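Local coordinates for protein glycosaminoglycan xylosylkinase (Hydra vulgaris, PDB 5XOM) that probably phosphorylates a xylose in the glycosaminoglycan linkage region of proteoglycans, as a secretory-pathway kinase of the Fam20 family, at residues 80-85 / 161-166; 124-129 / 275-280; 267-272 / 292-297. All coordinates share one frame; numbering follows the deposited sequence.

Contact 1 (80-85 / 161-166); sequences AKITQA and AAEVLP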
loop_
_atom_site.group_PDB
_atom_site.type_symbol
_atom_site.label_atom_id
_atom_site.label_comp_id
_atom_site.label_asym_id
_atom_site.label_seq_id
_atom_site.Cartn_x
_atom_site.Cartn_y
_atom_site.Cartn_z
ATOM N N ALA A 80 15.559 -1.166 15.789
ATOM C CA ALA A 80 15.117 -2.020 16.887
ATOM C C ALA A 80 16.284 -2.476 17.758
ATOM O O ALA A 80 17.373 -2.785 17.265
ATOM C CB ALA A 80 14.374 -3.242 16.346
ATOM N N LYS A 81 16.041 -2.509 19.066
ATOM C CA LYS A 81 17.022 -3.011 20.019
ATOM C C LYS A 81 17.235 -4.510 19.844
ATOM O O LYS A 81 16.283 -5.274 19.660
ATOM C CB LYS A 81 16.561 -2.709 21.448
ATOM C CG LYS A 81 17.464 -3.264 22.542
ATOM C CD LYS A 81 16.955 -2.890 23.931
ATOM C CE LYS A 81 17.884 -3.410 25.021
ATOM N NZ LYS A 81 17.903 -4.900 25.082
ATOM N N ILE A 82 18.493 -4.932 19.915
ATOM C CA ILE A 82 18.850 -6.344 19.847
ATOM C C ILE A 82 18.756 -6.938 21.248
ATOM O O ILE A 82 19.455 -6.497 22.167
ATOM C CB ILE A 82 20.258 -6.526 19.263
ATOM C CG1 ILE A 82 20.304 -6.008 17.823
ATOM C CG2 ILE A 82 20.693 -7.991 19.341
ATOM C CD1 ILE A 82 21.711 -5.916 17.257
ATOM N N THR A 83 17.912 -7.957 21.412
ATOM C CA THR A 83 17.730 -8.565 22.722
ATOM C C THR A 83 18.458 -9.890 22.881
ATOM O O THR A 83 18.713 -10.297 24.017
ATOM C CB THR A 83 16.237 -8.772 23.021
ATOM O OG1 THR A 83 15.686 -9.716 22.099
ATOM C CG2 THR A 83 15.480 -7.459 22.909
ATOM N N GLN A 84 18.813 -10.558 21.784
ATOM C CA GLN A 84 19.584 -11.795 21.832
ATOM C C GLN A 84 20.455 -11.865 20.588
ATOM O O GLN A 84 20.123 -11.283 19.554
ATOM C CB GLN A 84 18.697 -13.052 21.884
ATOM C CG GLN A 84 17.558 -13.026 22.889
ATOM C CD GLN A 84 18.040 -13.126 24.321
ATOM O OE1 GLN A 84 19.195 -13.475 24.579
ATOM N NE2 GLN A 84 17.161 -12.804 25.263
ATOM N N ALA A 85 21.566 -12.595 20.694
ATOM C CA ALA A 85 22.447 -12.813 19.555
ATOM C C ALA A 85 23.099 -14.183 19.676
ATOM O O ALA A 85 23.550 -14.564 20.758
ATOM C CB ALA A 85 23.526 -11.723 19.460
ATOM N N ALA A 161 30.268 -4.006 20.986
ATOM C CA ALA A 161 30.496 -3.965 22.426
ATOM C C ALA A 161 29.215 -3.644 23.188
ATOM O O ALA A 161 28.919 -4.281 24.203
ATOM C CB ALA A 161 31.588 -2.946 22.757
ATOM N N ALA A 162 28.433 -2.675 22.712
ATOM C CA ALA A 162 27.241 -2.247 23.436
ATOM C C ALA A 162 25.996 -3.066 23.109
ATOM O O ALA A 162 25.149 -3.256 23.987
ATOM C CB ALA A 162 26.952 -0.768 23.151
ATOM N N GLU A 163 25.862 -3.571 21.883
ATOM C CA GLU A 163 24.616 -4.196 21.451
ATOM C C GLU A 163 24.656 -5.713 21.376
ATOM O O GLU A 163 23.623 -6.346 21.596
ATOM C CB GLU A 163 24.207 -3.675 20.069
ATOM C CG GLU A 163 24.029 -2.178 19.961
ATOM C CD GLU A 163 23.558 -1.768 18.575
ATOM O OE1 GLU A 163 22.347 -1.892 18.294
ATOM O OE2 GLU A 163 24.399 -1.338 17.756
ATOM N N VAL A 164 25.794 -6.317 21.057
ATOM C CA VAL A 164 25.863 -7.757 20.826
ATOM C C VAL A 164 26.438 -8.499 22.028
ATOM O O VAL A 164 25.825 -9.442 22.529
ATOM C CB VAL A 164 26.667 -8.054 19.541
ATOM C CG1 VAL A 164 26.900 -9.548 19.399
ATOM C CG2 VAL A 164 25.923 -7.519 18.333
ATOM N N LEU A 165 27.616 -8.091 22.499
ATOM C CA LEU A 165 28.260 -8.820 23.590
ATOM C C LEU A 165 27.399 -8.984 24.840
ATOM O O LEU A 165 27.385 -10.096 25.393
ATOM C CB LEU A 165 29.596 -8.156 23.952
ATOM C CG LEU A 165 30.764 -8.383 22.996
ATOM C CD1 LEU A 165 32.034 -7.748 23.553
ATOM C CD2 LEU A 165 30.968 -9.872 22.751
ATOM N N PRO A 166 26.666 -7.979 25.332
ATOM C CA PRO A 166 25.894 -8.198 26.567
ATOM C C PRO A 166 24.685 -9.112 26.407
ATOM O O PRO A 166 24.043 -9.424 27.416
ATOM C CB PRO A 166 25.458 -6.780 26.982
ATOM C CG PRO A 166 25.730 -5.902 25.831
ATOM C CD PRO A 166 26.715 -6.556 24.941
HETATM O O HOH W 1 20.509 -2.779 20.100
HETATM O O HOH W 2 21.711 -5.207 22.845
#
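I82 and A85 on the strand face E163 and V164 on a short, irregular helix. The CA atoms of I82 and E163 are 6.4 Å apart, and those of A85 and V164 are 6.2 Å apart. The strand is one edge of a five-stranded antiparallel sheet, probably that of the N-terminal lobe of the kinase fold. The helix follows directly on strand 153-159, the sheet's other edge, so the contact links one outer strand to the helix leaving the other. T83 and Q84 both bond through their backbones to S99, as in a classic beta bulge. This irregularity is consistent with I82 and A85, three residues apart, both pointing at the helix.

The apolar touch is small. A85 CB meets V164 CG1 at 4.0 Å. That methyl lies opposite the backbone N of V164 (chi1 172°). F98 and L172 pack against both residues and I158 against V164, closing the apolar patch. I82 lays CG2 alongside the backbone oxygen of E163, with CG2 4.0 Å from O, and its side chain also packs on F98 and I158.

The polar part runs through water. E163 OE1 makes a salt bridge to R156, and OE2 takes a bond from N159 N, which fixes the carboxylate at both oxygens. E163 OE1 also receives a bond from a water at 2.7 Å, and that water accepts from I82 N at 3.0 Å. The other polar group of I82 is met in the same way: a second water donates to I82 O at 2.7 Å and to E163 O at 2.6 Å.

Contact 2 (124-129 / 275-280); sequences TPYEGY and NADRHH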
loop_
_atom_site.group_PDB
_atom_site.type_symbol
_atom_site.label_atom_id
_atom_site.label_comp_id
_atom_site.label_asym_id
_atom_site.label_seq_id
_atom_site.Cartn_x
_atom_site.Cartn_y
_atom_site.Cartn_z
ATOM N N THR A 124 36.219 -19.238 -9.382
ATOM C CA THR A 124 34.938 -19.849 -9.721
ATOM C C THR A 124 33.814 -18.813 -9.655
ATOM O O THR A 124 33.905 -17.849 -8.881
ATOM C CB THR A 124 34.609 -21.018 -8.794
ATOM O OG1 THR A 124 34.388 -20.530 -7.466
ATOM C CG2 THR A 124 35.783 -22.001 -8.762
ATOM N N PRO A 125 32.767 -18.950 -10.479
ATOM C CA PRO A 125 31.618 -18.024 -10.410
ATOM C C PRO A 125 30.978 -17.866 -9.029
ATOM O O PRO A 125 30.226 -16.915 -8.803
ATOM C CB PRO A 125 30.623 -18.655 -11.393
ATOM C CG PRO A 125 31.459 -19.446 -12.347
ATOM C CD PRO A 125 32.596 -19.978 -11.521
ATOM N N TYR A 126 31.272 -18.780 -8.105
ATOM C CA TYR A 126 30.656 -18.829 -6.780
ATOM C C TYR A 126 31.645 -18.525 -5.659
ATOM O O TYR A 126 31.352 -18.797 -4.489
ATOM C CB TYR A 126 29.934 -20.166 -6.578
ATOM C CG TYR A 126 30.760 -21.398 -6.857
ATOM C CD1 TYR A 126 31.657 -21.911 -5.925
ATOM C CD2 TYR A 126 30.634 -22.052 -8.078
ATOM C CE1 TYR A 126 32.406 -23.047 -6.210
ATOM C CE2 TYR A 126 31.370 -23.175 -8.370
ATOM C CZ TYR A 126 32.256 -23.673 -7.438
ATOM O OH TYR A 126 32.987 -24.803 -7.740
ATOM N N GLU A 127 32.828 -18.020 -6.008
ATOM C CA GLU A 127 33.921 -17.842 -5.064
ATOM C C GLU A 127 33.540 -16.844 -3.964
ATOM O O GLU A 127 32.741 -15.923 -4.178
ATOM C CB GLU A 127 35.153 -17.333 -5.820
ATOM C CG GLU A 127 36.453 -17.358 -5.051
ATOM C CD GLU A 127 37.026 -18.754 -4.967
ATOM O OE1 GLU A 127 36.586 -19.620 -5.754
ATOM O OE2 GLU A 127 37.914 -18.983 -4.121
ATOM N N GLY A 128 34.131 -17.029 -2.780
ATOM C CA GLY A 128 34.233 -15.992 -1.764
ATOM C C GLY A 128 33.166 -16.073 -0.681
ATOM O O GLY A 128 32.306 -16.958 -0.648
ATOM N N TYR A 129 33.249 -15.103 0.230
ATOM C CA TYR A 129 32.291 -14.934 1.311
ATOM C C TYR A 129 31.013 -14.282 0.809
ATOM O O TYR A 129 30.986 -13.630 -0.239
ATOM C CB TYR A 129 32.852 -14.047 2.421
ATOM C CG TYR A 129 34.228 -14.430 2.903
ATOM C CD1 TYR A 129 34.509 -15.720 3.297
ATOM C CD2 TYR A 129 35.243 -13.503 2.951
ATOM C CE1 TYR A 129 35.765 -16.069 3.738
ATOM C CE2 TYR A 129 36.505 -13.852 3.386
ATOM C CZ TYR A 129 36.760 -15.136 3.778
ATOM O OH TYR A 129 38.015 -15.488 4.216
ATOM N N ASN A 275 24.719 -14.076 -9.278
ATOM C CA ASN A 275 24.633 -15.159 -8.301
ATOM C C ASN A 275 24.647 -16.484 -9.052
ATOM O O ASN A 275 23.627 -16.919 -9.596
ATOM C CB ASN A 275 23.377 -15.022 -7.444
ATOM C CG ASN A 275 23.167 -16.213 -6.509
ATOM O OD1 ASN A 275 22.040 -16.529 -6.124
ATOM N ND2 ASN A 275 24.249 -16.859 -6.117
ATOM N N ALA A 276 25.804 -17.142 -9.067
ATOM C CA ALA A 276 25.960 -18.434 -9.711
ATOM C C ALA A 276 25.872 -19.585 -8.724
ATOM O O ALA A 276 26.284 -20.700 -9.051
ATOM C CB ALA A 276 27.284 -18.491 -10.466
ATOM N N ASP A 277 25.330 -19.348 -7.528
ATOM C CA ASP A 277 25.491 -20.277 -6.417
ATOM C C ASP A 277 24.156 -20.753 -5.845
ATOM O O ASP A 277 24.117 -21.260 -4.721
ATOM C CB ASP A 277 26.323 -19.596 -5.324
ATOM C CG ASP A 277 26.924 -20.577 -4.331
ATOM O OD1 ASP A 277 27.574 -21.553 -4.765
ATOM O OD2 ASP A 277 26.751 -20.365 -3.112
ATOM N N ARG A 278 23.069 -20.670 -6.612
ATOM C CA ARG A 278 21.791 -21.210 -6.146
ATOM C C ARG A 278 21.675 -22.682 -6.558
ATOM O O ARG A 278 20.880 -23.072 -7.413
ATOM C CB ARG A 278 20.629 -20.371 -6.667
ATOM C CG ARG A 278 19.360 -20.524 -5.826
ATOM C CD ARG A 278 18.232 -19.611 -6.291
ATOM N NE ARG A 278 18.620 -18.202 -6.310
ATOM C CZ ARG A 278 18.535 -17.384 -5.265
ATOM N NH1 ARG A 278 18.078 -17.833 -4.105
ATOM N NH2 ARG A 278 18.906 -16.115 -5.380
ATOM N N HIS A 279 22.496 -23.513 -5.909
ATOM C CA HIS A 279 22.505 -24.940 -6.218
ATOM C C HIS A 279 21.295 -25.659 -5.633
ATOM O O HIS A 279 20.840 -26.661 -6.198
ATOM C CB HIS A 279 23.807 -25.581 -5.722
ATOM C CG HIS A 279 24.155 -25.238 -4.305
ATOM N ND1 HIS A 279 23.491 -25.774 -3.223
ATOM C CD2 HIS A 279 25.105 -24.418 -3.795
ATOM C CE1 HIS A 279 24.011 -25.293 -2.107
ATOM N NE2 HIS A 279 24.993 -24.468 -2.426
ATOM N N HIS A 280 20.762 -25.166 -4.518
ATOM C CA HIS A 280 19.467 -25.580 -3.996
ATOM C C HIS A 280 18.563 -24.360 -3.933
ATOM O O HIS A 280 18.997 -23.283 -3.517
ATOM C CB HIS A 280 19.584 -26.199 -2.595
ATOM C CG HIS A 280 20.189 -27.565 -2.581
ATOM N ND1 HIS A 280 21.517 -27.797 -2.867
ATOM C CD2 HIS A 280 19.646 -28.776 -2.310
ATOM C CE1 HIS A 280 21.766 -29.090 -2.776
ATOM N NE2 HIS A 280 20.647 -29.707 -2.439
HETATM O O HOH W 3 27.914 -16.661 -7.048
#
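The carboxylate of D277 presses on carbon: its OD1 lies 3.3 Å from Y126 CB, and the two loops share no direct hydrogen bond. The two side chains cross at about a right angle. The carboxylate plane is turned 25° from the plane of the Y126 ring. The oxygens of D277 have their polar partners elsewhere. OD1 bonds to Y231 OH, and OD2 makes a salt bridge to K299. K299 NZ also bonds to Y126 O, so one lysine ties both loops.

A second touch is apolar and tight. P125 CB meets A276 CB at 3.5 Å, closer than usual for two carbons. Beside it a water joins the backbones. It donates to P125 O at 2.9 Å and accepts from A276 N at 3.0 Å.

The 124-127 turn is of type I, closed by E127 N to T124 O at 3.1 Å. Y126 CG sits between its backbone N and carbonyl carbon (chi1 52°), which carries the ring away from D277 and back over the turn. There T124 OG1 lies 3.4 Å above one face of the ring. T124 OG1 also donates to E127 OE1 at 2.9 Å, on the lone pair turned away from OE2.

By its place after helix 259-273 and its Asp-Arg-His sequence, the 275-280 loop probably corresponds to the catalytic loop of protein kinases. It runs from that helix into strand 280-286, and R278 reaches back to D270 on the helix. The 124-129 loop packs against it, on the way from strand 106-112 to helix 132-144.

Contact 3 (267-272 / 292-297); sequences SIFDFL and VIHLDN
The rings of F269 and H294 form an offset stack in the buried interior of the kinase fold. F269 sits on helix 259-273, and H294 on the loop that follows strand 289-292. That loop probably corresponds to the segment carrying the DFG-like metal-binding aspartate of kinases. The planes are only 3° apart and the centroids 4.2 Å. F269 CD2 lies over the centre of the imidazole, with H294 ND1 at 3.6 Å. Over the phenyl ring, ND1 is displaced toward the rim. Next to ND1, on the same face, H294 CE1 lies 3.8 Å from F269 CG. F269 takes this position because CG is anti to its backbone N (chi1 171°), which swings the ring off the helix. A138 and L141 of helix 132-144 also pack on F269.

An edge contact adds to the stack. N297 OD1 lies near the plane of the F269 ring, 4.0 Å from CE2. Cutting F269 back to an alanine is likely to leave one face of the H294 imidazole without its stacking partner and to open a gap beside N297.

Hydrogen bonds hold the loop side. N297 ND2 donates to H294 O at 2.9 Å, with an N-H...O angle of 147°. The donor stands above the carbonyl plane. N297 OD1 probably accepts from R278, which would use both ends of the amide. The imidazole bonds through NE2 to T266 OG1, on the same helix as F269, and through ND1 to D142 on helix 132-144.

The chemistry implies a ring fixed in rotation: both nitrogens of H294 are paired, while a phenyl covers one face. The D142 carboxylate is likely to polarise the imidazole.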
loop_
_atom_site.group_PDB
_atom_site.type_symbol
_atom_site.label_atom_id
_atom_site.label_comp_id
_atom_site.label_asym_id
_atom_site.label_seq_id
_atom_site.Cartn_x
_atom_site.Cartn_y
_atom_site.Cartn_z
ATOM N N SER A 267 16.354 -17.358 -12.523
ATOM C CA SER A 267 17.615 -17.401 -13.257
ATOM C C SER A 267 17.928 -16.051 -13.888
ATOM O O SER A 267 19.099 -15.662 -13.969
ATOM C CB SER A 267 17.576 -18.494 -14.325
ATOM O OG SER A 267 16.814 -18.087 -15.448
ATOM N N ILE A 268 16.900 -15.315 -14.311
ATOM C CA ILE A 268 17.100 -13.958 -14.807
ATOM C C ILE A 268 17.559 -13.047 -13.676
ATOM O O ILE A 268 18.502 -12.260 -13.829
ATOM C CB ILE A 268 15.807 -13.437 -15.461
ATOM C CG1 ILE A 268 15.549 -14.162 -16.784
ATOM C CG2 ILE A 268 15.863 -11.924 -15.662
ATOM C CD1 ILE A 268 14.158 -13.934 -17.334
ATOM N N PHE A 269 16.901 -13.148 -12.519
ATOM C CA PHE A 269 17.282 -12.338 -11.369
ATOM C C PHE A 269 18.699 -12.672 -10.913
ATOM O O PHE A 269 19.503 -11.773 -10.648
ATOM C CB PHE A 269 16.263 -12.556 -10.250
ATOM C CG PHE A 269 16.634 -11.941 -8.923
ATOM C CD1 PHE A 269 16.413 -10.591 -8.681
ATOM C CD2 PHE A 269 17.138 -12.728 -7.893
ATOM C CE1 PHE A 269 16.723 -10.024 -7.457
ATOM C CE2 PHE A 269 17.449 -12.166 -6.651
ATOM C CZ PHE A 269 17.238 -10.807 -6.439
ATOM N N ASP A 270 19.032 -13.964 -10.849
ATOM C CA ASP A 270 20.376 -14.361 -10.440
ATOM C C ASP A 270 21.425 -13.941 -11.459
ATOM O O ASP A 270 22.560 -13.614 -11.085
ATOM C CB ASP A 270 20.432 -15.871 -10.207
ATOM C CG ASP A 270 19.865 -16.272 -8.853
ATOM O OD1 ASP A 270 19.861 -15.422 -7.927
ATOM O OD2 ASP A 270 19.426 -17.431 -8.706
ATOM N N PHE A 271 21.070 -13.958 -12.743
ATOM C CA PHE A 271 22.005 -13.536 -13.779
ATOM C C PHE A 271 22.321 -12.051 -13.667
ATOM O O PHE A 271 23.476 -11.648 -13.854
ATOM C CB PHE A 271 21.451 -13.868 -15.161
ATOM C CG PHE A 271 22.235 -13.256 -16.293
ATOM C CD1 PHE A 271 23.509 -13.705 -16.609
ATOM C CD2 PHE A 271 21.711 -12.197 -17.009
ATOM C CE1 PHE A 271 24.230 -13.119 -17.657
ATOM C CE2 PHE A 271 22.429 -11.611 -18.044
ATOM C CZ PHE A 271 23.681 -12.069 -18.367
ATOM N N LEU A 272 21.315 -11.214 -13.374
ATOM C CA LEU A 272 21.577 -9.778 -13.266
ATOM C C LEU A 272 22.495 -9.454 -12.095
ATOM O O LEU A 272 23.334 -8.553 -12.195
ATOM C CB LEU A 272 20.276 -8.983 -13.145
ATOM C CG LEU A 272 19.251 -9.166 -14.259
ATOM C CD1 LEU A 272 17.861 -8.776 -13.759
ATOM C CD2 LEU A 272 19.677 -8.367 -15.496
ATOM N N VAL A 292 8.955 -20.081 -5.629
ATOM C CA VAL A 292 10.377 -20.054 -5.299
ATOM C C VAL A 292 10.751 -18.649 -4.847
ATOM O O VAL A 292 10.435 -17.659 -5.519
ATOM C CB VAL A 292 11.218 -20.485 -6.511
ATOM C CG1 VAL A 292 12.718 -20.481 -6.173
ATOM C CG2 VAL A 292 10.758 -21.840 -7.027
ATOM N N ILE A 293 11.404 -18.547 -3.684
ATOM C CA ILE A 293 11.691 -17.248 -3.090
ATOM C C ILE A 293 13.165 -16.932 -3.276
ATOM O O ILE A 293 14.014 -17.821 -3.397
ATOM C CB ILE A 293 11.288 -17.170 -1.601
ATOM C CG1 ILE A 293 11.983 -18.257 -0.778
ATOM C CG2 ILE A 293 9.779 -17.244 -1.443
ATOM C CD1 ILE A 293 11.734 -18.127 0.710
ATOM N N HIS A 294 13.466 -15.634 -3.299
ATOM C CA HIS A 294 14.831 -15.135 -3.462
ATOM C C HIS A 294 15.436 -14.951 -2.078
ATOM O O HIS A 294 15.575 -13.844 -1.546
ATOM C CB HIS A 294 14.841 -13.852 -4.265
ATOM C CG HIS A 294 14.319 -14.043 -5.682
ATOM N ND1 HIS A 294 13.819 -12.986 -6.445
ATOM C CD2 HIS A 294 14.238 -15.163 -6.449
ATOM C CE1 HIS A 294 13.453 -13.459 -7.615
ATOM N NE2 HIS A 294 13.696 -14.765 -7.636
ATOM N N LEU A 295 15.814 -16.074 -1.482
ATOM C CA LEU A 295 16.377 -16.106 -0.138
ATOM C C LEU A 295 17.859 -16.463 -0.232
ATOM O O LEU A 295 18.249 -17.329 -1.025
ATOM C CB LEU A 295 15.595 -17.099 0.730
ATOM C CG LEU A 295 16.066 -17.363 2.148
ATOM C CD1 LEU A 295 15.993 -16.057 2.907
ATOM C CD2 LEU A 295 15.133 -18.390 2.778
ATOM N N ASP A 296 18.680 -15.752 0.544
ATOM C CA ASP A 296 20.136 -15.835 0.496
ATOM C C ASP A 296 20.660 -15.465 -0.888
ATOM O O ASP A 296 20.982 -16.339 -1.701
ATOM C CB ASP A 296 20.630 -17.233 0.891
ATOM C CG ASP A 296 22.155 -17.317 1.009
ATOM O OD1 ASP A 296 22.650 -18.343 1.529
ATOM O OD2 ASP A 296 22.868 -16.368 0.601
ATOM N N ASN A 297 20.768 -14.167 -1.156
ATOM C CA ASN A 297 21.239 -13.665 -2.439
ATOM C C ASN A 297 22.628 -13.046 -2.338
ATOM O O ASN A 297 23.013 -12.258 -3.208
ATOM C CB ASN A 297 20.243 -12.650 -3.003
ATOM C CG ASN A 297 18.814 -13.156 -2.977
ATOM O OD1 ASN A 297 18.530 -14.264 -3.427
ATOM N ND2 ASN A 297 17.900 -12.341 -2.442
#

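How the contacts relate
Contacts 2 and 3 are neighbours, with centres 12 Å apart. Contact 3 starts on helix 259-273, and the 275-280 loop of contact 2 leaves the end of that helix. R278 of contact 2 joins them: NE makes a salt bridge to D270 OD2 at 2.6 Å, and the same arginine reaches N297. Contact 1 stands off on the five-stranded sheet, its centre about 31 Å from each of the others. Along the chain, contact 1 crosses contact 2 and closes before contact 3 opens, while contacts 2 and 3 also cross. Contact 1 belongs to the sheet, contacts 2 and 3 to the helical part of the fold, probably near its catalytic centre.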